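Local atomic coordinates of tyrosine-protein phosphatase YwqE (Bacillus subtilis, PDB entry 3QY7), a protein that removes phosphate from phosphotyrosine in bacterial proteins such as YwqD, YwqF and Ssb, as a manganese-dependent phosphatase of PHP-like, TIM-barrel type. Residues His7-Met12 with Ala39-Asn44; Asn50-Val55 with Pro77-Arg82. All coordinates share one frame; numbering follows the deposited sequence.

Interaction 1: His7-Met12 with Ala39-Asn44; sequences HILPAM and ATPHHN. With FE (Fe (III) ion), chain C.
With CG anti to its carbonyl carbon (chi1 -59°), H7 swings its imidazole across T40 and toward H42, and L9 takes a similar first torsion (chi1 -64°) that drops its isobutyl group onto A39. The carbon CE1 of H7 comes to 3.1 Å from the carbonyl O of T40, and no hydrogen bond crosses between the segments. T40 OG1, hydrogen-bonded to the backbone N of C6, sits over one face of the H7 ring, toward the rim. H42 lies nearly parallel to H7, but the two rings are slid so far apart, centroids 4.8 Å from each other, that they barely overlap. The rest of the contact is apolar: L9 CG meets A39 CB at 3.6 Å, L9 CD1 reaches the P41 ring, and M12 lies alongside that ring with SD 3.9 Å from P41 CB, while V55 of helix 52-68 touches both L9 and P41. H7 NE2 binds an iron at 2.1 Å, and H5, E80 and D194 share that metal. At the other ring nitrogen, ND1 is hydrogen-bonded to D13, a second-shell carboxylate. Gripped at both nitrogens, the ring is fixed in rotation, and D13 would be expected to make it a more electron-rich ligand.

Interaction 2: Asn50-Val55 with Pro77-Arg82; sequences NEPAAV and PGQEIR. With FE (Fe (III) ion), chain C; FE (Fe (III) ion), chain B.
V55 and Q79 carry the contact between the start of helix 52-68 and the loop leading into strand 80-82, and they do it in different ways. V55 holds CG1 anti to its backbone N (chi1 176°), which sets that methyl against the backbone of G78, 3.4 Å from the carbonyl O. The same methyl brushes the ring of P77, with V55 CG1 4.4 Å from P77 CB, a loose apolar touch. Its other branch, CG2, faces the amide end of Q79.

Q79 works by reach. Its chain runs on extended beyond CG (chi2 178°), carrying the amide away from its own backbone to the turn before the helix. There NE2 donates to the carbonyl O of N50 over 2.8 Å, but the bond is badly bent, 119° at the hydrogen, and counts as weak. The firmer hold on this amide lies at its other end, where OE1 accepts from the backbone N of L97. L97 also packs against P52 and V55, and thus touches both segments. E51 occupies the N-cap position, and its carbonyl O takes the first helical bond from V55 N, at 3.0 Å.

One residue beyond Q79, the extended side chain of E80 points its carboxylate into the metal centre. E80 OE1 binds one iron and OE2 the other, the latter at 2.1 Å, and a water also bridges the pair. H5, H7 and D194 complete the protein ligands of the first iron, E108 and H136 those of the second. A carboxylate bridging two metals within a TIM-barrel-type fold is consistent with the polynuclear site of PHP-type phosphatases, to which this arrangement belongs.

From the N terminus, the chain leaves strand 2-3, passes through 7-12 and helix 19-31, and returns along strand 36-38 to 39-44, where interaction 1 closes its loop. Interaction 2 opens only afterwards, at 50-55, and closes at 77-82 once helix 52-68 and strand 74-76 have been traversed. The two loops thus follow in series, neither nesting nor crossing. They are nevertheless joined: H43 O probably accepts a hydrogen bond from N50 N, and P41 O probably one from E80 N. Together they tie the loops after three neighbouring parallel strands to helix 52-68 and to one shared iron, each contributing a ligand to it.

Interaction 1: His7-Met12 with Ala39-Asn44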
loop_
_atom_site.group_PDB
_atom_site.type_symbol
_atom_site.label_atom_id
_atom_site.label_comp_id
_atom_site.label_asym_id
_atom_site.label_seq_id
_atom_site.Cartn_x
_atom_site.Cartn_y
_atom_site.Cartn_z
ATOM N N HIS A 7 -5.193 -0.041 -7.267
ATOM C CA HIS A 7 -4.959 0.088 -8.690
ATOM C C HIS A 7 -6.272 0.371 -9.390
ATOM O O HIS A 7 -6.723 -0.366 -10.280
ATOM C CB HIS A 7 -4.226 -1.162 -9.187
ATOM C CG HIS A 7 -2.915 -1.366 -8.505
ATOM N ND1 HIS A 7 -1.727 -0.919 -9.042
ATOM C CD2 HIS A 7 -2.611 -1.892 -7.296
ATOM C CE1 HIS A 7 -0.742 -1.215 -8.209
ATOM N NE2 HIS A 7 -1.250 -1.789 -7.136
ATOM N N ILE A 8 -6.890 1.479 -8.967
ATOM C CA ILE A 8 -8.194 1.911 -9.462
ATOM C C ILE A 8 -8.112 2.772 -10.736
ATOM O O ILE A 8 -9.087 2.848 -11.481
ATOM C CB ILE A 8 -9.021 2.628 -8.352
ATOM C CG1 ILE A 8 -10.502 2.725 -8.743
ATOM C CG2 ILE A 8 -8.431 4.009 -8.044
ATOM C CD1 ILE A 8 -11.389 3.142 -7.572
ATOM N N LEU A 9 -6.968 3.411 -10.990
ATOM C CA LEU A 9 -6.828 4.216 -12.206
ATOM C C LEU A 9 -6.825 3.313 -13.443
ATOM O O LEU A 9 -6.150 2.280 -13.458
ATOM C CB LEU A 9 -5.578 5.096 -12.166
ATOM C CG LEU A 9 -5.582 6.166 -11.075
ATOM C CD1 LEU A 9 -4.292 6.974 -11.077
ATOM C CD2 LEU A 9 -6.819 7.100 -11.147
ATOM N N PRO A 10 -7.591 3.702 -14.464
ATOM C CA PRO A 10 -7.753 2.864 -15.651
ATOM C C PRO A 10 -6.605 2.993 -16.640
ATOM O O PRO A 10 -6.014 4.076 -16.774
ATOM C CB PRO A 10 -9.023 3.426 -16.282
ATOM C CG PRO A 10 -8.947 4.903 -15.962
ATOM C CD PRO A 10 -8.391 4.942 -14.554
ATOM N N ALA A 11 -6.315 1.882 -17.323
ATOM C CA ALA A 11 -5.339 1.829 -18.411
ATOM C C ALA A 11 -3.969 2.356 -17.995
ATOM O O ALA A 11 -3.329 3.107 -18.737
ATOM C CB ALA A 11 -5.868 2.589 -19.638
ATOM N N MET A 12 -3.513 1.976 -16.808
ATOM C CA MET A 12 -2.204 2.335 -16.345
ATOM C C MET A 12 -1.332 1.167 -16.054
ATOM O O MET A 12 -0.158 1.192 -16.184
ATOM C CB MET A 12 -2.295 3.156 -15.065
ATOM C CG MET A 12 -2.943 4.426 -15.235
ATOM S SD MET A 12 -2.098 5.748 -14.406
ATOM C CE MET A 12 -2.699 7.064 -15.278
ATOM N N ALA A 39 -4.611 6.446 -5.144
ATOM C CA ALA A 39 -4.320 5.591 -6.308
ATOM C C ALA A 39 -2.830 5.398 -6.383
ATOM O O ALA A 39 -2.064 6.360 -6.239
ATOM C CB ALA A 39 -4.832 6.197 -7.572
ATOM N N THR A 40 -2.402 4.138 -6.557
ATOM C CA THR A 40 -0.973 3.819 -6.595
ATOM C C THR A 40 -0.645 2.968 -7.822
ATOM O O THR A 40 -0.222 1.805 -7.666
ATOM C CB THR A 40 -0.517 3.080 -5.341
ATOM O OG1 THR A 40 -1.310 1.900 -5.165
ATOM C CG2 THR A 40 -0.683 3.963 -4.116
ATOM N N PRO A 41 -0.849 3.533 -9.029
ATOM C CA PRO A 41 -0.472 2.785 -10.236
ATOM C C PRO A 41 1.022 2.472 -10.204
ATOM O O PRO A 41 1.805 3.243 -9.630
ATOM C CB PRO A 41 -0.770 3.763 -11.371
ATOM C CG PRO A 41 -0.713 5.125 -10.749
ATOM C CD PRO A 41 -1.245 4.921 -9.347
ATOM N N HIS A 42 1.421 1.353 -10.813
ATOM C CA HIS A 42 2.831 1.060 -10.906
ATOM C C HIS A 42 3.496 2.195 -11.677
ATOM O O HIS A 42 2.945 2.691 -12.561
ATOM C CB HIS A 42 3.120 -0.319 -11.581
ATOM C CG HIS A 42 2.626 -1.498 -10.802
ATOM N ND1 HIS A 42 3.366 -2.123 -9.832
ATOM C CD2 HIS A 42 1.464 -2.162 -10.866
ATOM C CE1 HIS A 42 2.661 -3.091 -9.303
ATOM N NE2 HIS A 42 1.494 -3.138 -9.908
ATOM N N HIS A 43 4.698 2.594 -11.294
ATOM C CA HIS A 43 5.344 3.712 -11.989
ATOM C C HIS A 43 5.786 3.328 -13.407
ATOM O O HIS A 43 5.848 4.183 -14.289
ATOM C CB HIS A 43 6.483 4.312 -11.164
ATOM C CG HIS A 43 7.728 3.488 -11.168
ATOM N ND1 HIS A 43 8.915 3.938 -11.704
ATOM C CD2 HIS A 43 7.972 2.241 -10.700
ATOM C CE1 HIS A 43 9.838 3.003 -11.569
ATOM N NE2 HIS A 43 9.292 1.960 -10.965
ATOM N N ASN A 44 5.996 2.044 -13.610
ATOM C CA ASN A 44 6.260 1.433 -14.901
ATOM C C ASN A 44 5.227 0.380 -15.202
ATOM O O ASN A 44 4.871 -0.353 -14.375
ATOM C CB ASN A 44 7.541 0.622 -14.842
ATOM C CG ASN A 44 8.730 1.441 -14.849
ATOM O OD1 ASN A 44 8.794 2.408 -15.542
ATOM N ND2 ASN A 44 9.700 1.058 -14.091
HETATM FE FE FE C . -0.077 -3.087 -5.919
HETATM O O HOH W 1 0.920 -4.470 -5.140
#

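Interaction 2: Asn50-Val55 with Pro77-Arg82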
loop_
_atom_site.group_PDB
_atom_site.type_symbol
_atom_site.label_atom_id
_atom_site.label_comp_id
_atom_site.label_asym_id
_atom_site.label_seq_id
_atom_site.Cartn_x
_atom_site.Cartn_y
_atom_site.Cartn_z
ATOM N N ASN A 50 4.201 5.584 -16.180
ATOM C CA ASN A 50 3.071 6.376 -15.721
ATOM C C ASN A 50 3.657 7.546 -14.963
ATOM O O ASN A 50 3.854 7.473 -13.749
ATOM C CB ASN A 50 2.166 5.534 -14.813
ATOM C CG ASN A 50 1.531 4.364 -15.540
ATOM O OD1 ASN A 50 1.580 3.229 -15.062
ATOM N ND2 ASN A 50 0.922 4.628 -16.679
ATOM N N GLU A 51 3.963 8.616 -15.698
ATOM C CA GLU A 51 4.640 9.786 -15.138
ATOM C C GLU A 51 3.714 10.467 -14.151
ATOM O O GLU A 51 2.494 10.325 -14.270
ATOM C CB GLU A 51 5.010 10.798 -16.231
ATOM C CG GLU A 51 5.776 10.246 -17.444
ATOM C CD GLU A 51 7.225 9.901 -17.140
ATOM O OE1 GLU A 51 7.475 8.878 -16.461
ATOM O OE2 GLU A 51 8.122 10.637 -17.606
ATOM N N PRO A 52 4.290 11.211 -13.187
ATOM C CA PRO A 52 3.486 11.921 -12.180
ATOM C C PRO A 52 2.364 12.794 -12.762
ATOM O O PRO A 52 1.231 12.728 -12.279
ATOM C CB PRO A 52 4.521 12.749 -11.434
ATOM C CG PRO A 52 5.754 11.873 -11.487
ATOM C CD PRO A 52 5.730 11.284 -12.872
ATOM N N ALA A 53 2.645 13.576 -13.808
ATOM C CA ALA A 53 1.590 14.377 -14.441
ATOM C C ALA A 53 0.402 13.538 -14.911
ATOM O O ALA A 53 -0.744 13.934 -14.727
ATOM C CB ALA A 53 2.153 15.211 -15.619
ATOM N N ALA A 54 0.681 12.389 -15.532
ATOM C CA ALA A 54 -0.358 11.519 -16.054
ATOM C C ALA A 54 -1.179 10.888 -14.926
ATOM O O ALA A 54 -2.387 10.708 -15.068
ATOM C CB ALA A 54 0.253 10.424 -16.929
ATOM N N VAL A 55 -0.509 10.549 -13.828
ATOM C CA VAL A 55 -1.209 10.009 -12.653
ATOM C C VAL A 55 -2.160 11.056 -12.052
ATOM O O VAL A 55 -3.301 10.746 -11.740
ATOM C CB VAL A 55 -0.239 9.474 -11.586
ATOM C CG1 VAL A 55 -1.020 9.008 -10.333
ATOM C CG2 VAL A 55 0.573 8.319 -12.147
ATOM N N PRO A 77 -3.466 11.236 -5.628
ATOM C CA PRO A 77 -2.389 10.676 -6.438
ATOM C C PRO A 77 -1.298 9.974 -5.618
ATOM O O PRO A 77 -1.047 10.342 -4.466
ATOM C CB PRO A 77 -1.828 11.912 -7.155
ATOM C CG PRO A 77 -2.012 12.998 -6.155
ATOM C CD PRO A 77 -3.344 12.701 -5.492
ATOM N N GLY A 78 -0.662 8.972 -6.240
ATOM C CA GLY A 78 0.440 8.218 -5.660
ATOM C C GLY A 78 0.969 7.260 -6.720
ATOM O O GLY A 78 0.552 7.312 -7.868
ATOM N N GLN A 79 1.887 6.391 -6.308
ATOM C CA GLN A 79 2.450 5.359 -7.187
ATOM C C GLN A 79 2.884 4.179 -6.342
ATOM O O GLN A 79 3.253 4.330 -5.176
ATOM C CB GLN A 79 3.707 5.888 -7.913
ATOM C CG GLN A 79 3.436 6.662 -9.177
ATOM C CD GLN A 79 4.723 7.179 -9.804
ATOM O OE1 GLN A 79 5.704 7.439 -9.114
ATOM N NE2 GLN A 79 4.707 7.335 -11.125
ATOM N N GLU A 80 2.851 2.990 -6.942
ATOM C CA GLU A 80 3.554 1.852 -6.369
ATOM C C GLU A 80 4.873 1.763 -7.136
ATOM O O GLU A 80 4.882 1.596 -8.361
ATOM C CB GLU A 80 2.750 0.552 -6.521
ATOM C CG GLU A 80 3.521 -0.663 -5.912
ATOM C CD GLU A 80 2.779 -1.979 -6.006
ATOM O OE1 GLU A 80 1.676 -1.999 -6.541
ATOM O OE2 GLU A 80 3.314 -2.984 -5.517
ATOM N N ILE A 81 5.972 1.922 -6.411
ATOM C CA ILE A 81 7.298 2.034 -7.047
ATOM C C ILE A 81 8.132 0.779 -6.790
ATOM O O ILE A 81 8.624 0.560 -5.695
ATOM C CB ILE A 81 8.039 3.283 -6.521
ATOM C CG1 ILE A 81 7.160 4.531 -6.704
ATOM C CG2 ILE A 81 9.427 3.425 -7.206
ATOM C CD1 ILE A 81 7.654 5.768 -5.956
ATOM N N ARG A 82 8.280 -0.047 -7.820
ATOM C CA ARG A 82 9.210 -1.163 -7.742
ATOM C C ARG A 82 10.599 -0.590 -7.505
ATOM O O ARG A 82 11.062 0.258 -8.276
ATOM C CB ARG A 82 9.181 -1.971 -9.036
ATOM C CG ARG A 82 10.241 -3.077 -9.112
ATOM C CD ARG A 82 9.881 -4.251 -8.190
ATOM N NE ARG A 82 8.617 -4.882 -8.567
ATOM C CZ ARG A 82 8.483 -5.781 -9.539
ATOM N NH1 ARG A 82 9.549 -6.173 -10.243
ATOM N NH2 ARG A 82 7.285 -6.293 -9.806
HETATM FE FE FE C . -0.077 -3.087 -5.919
HETATM FE FE FE B . 2.820 -5.016 -5.700
HETATM O O HOH W 2 2.285 -7.128 -6.187
HETATM O O HOH W 1 0.920 -4.470 -5.140
#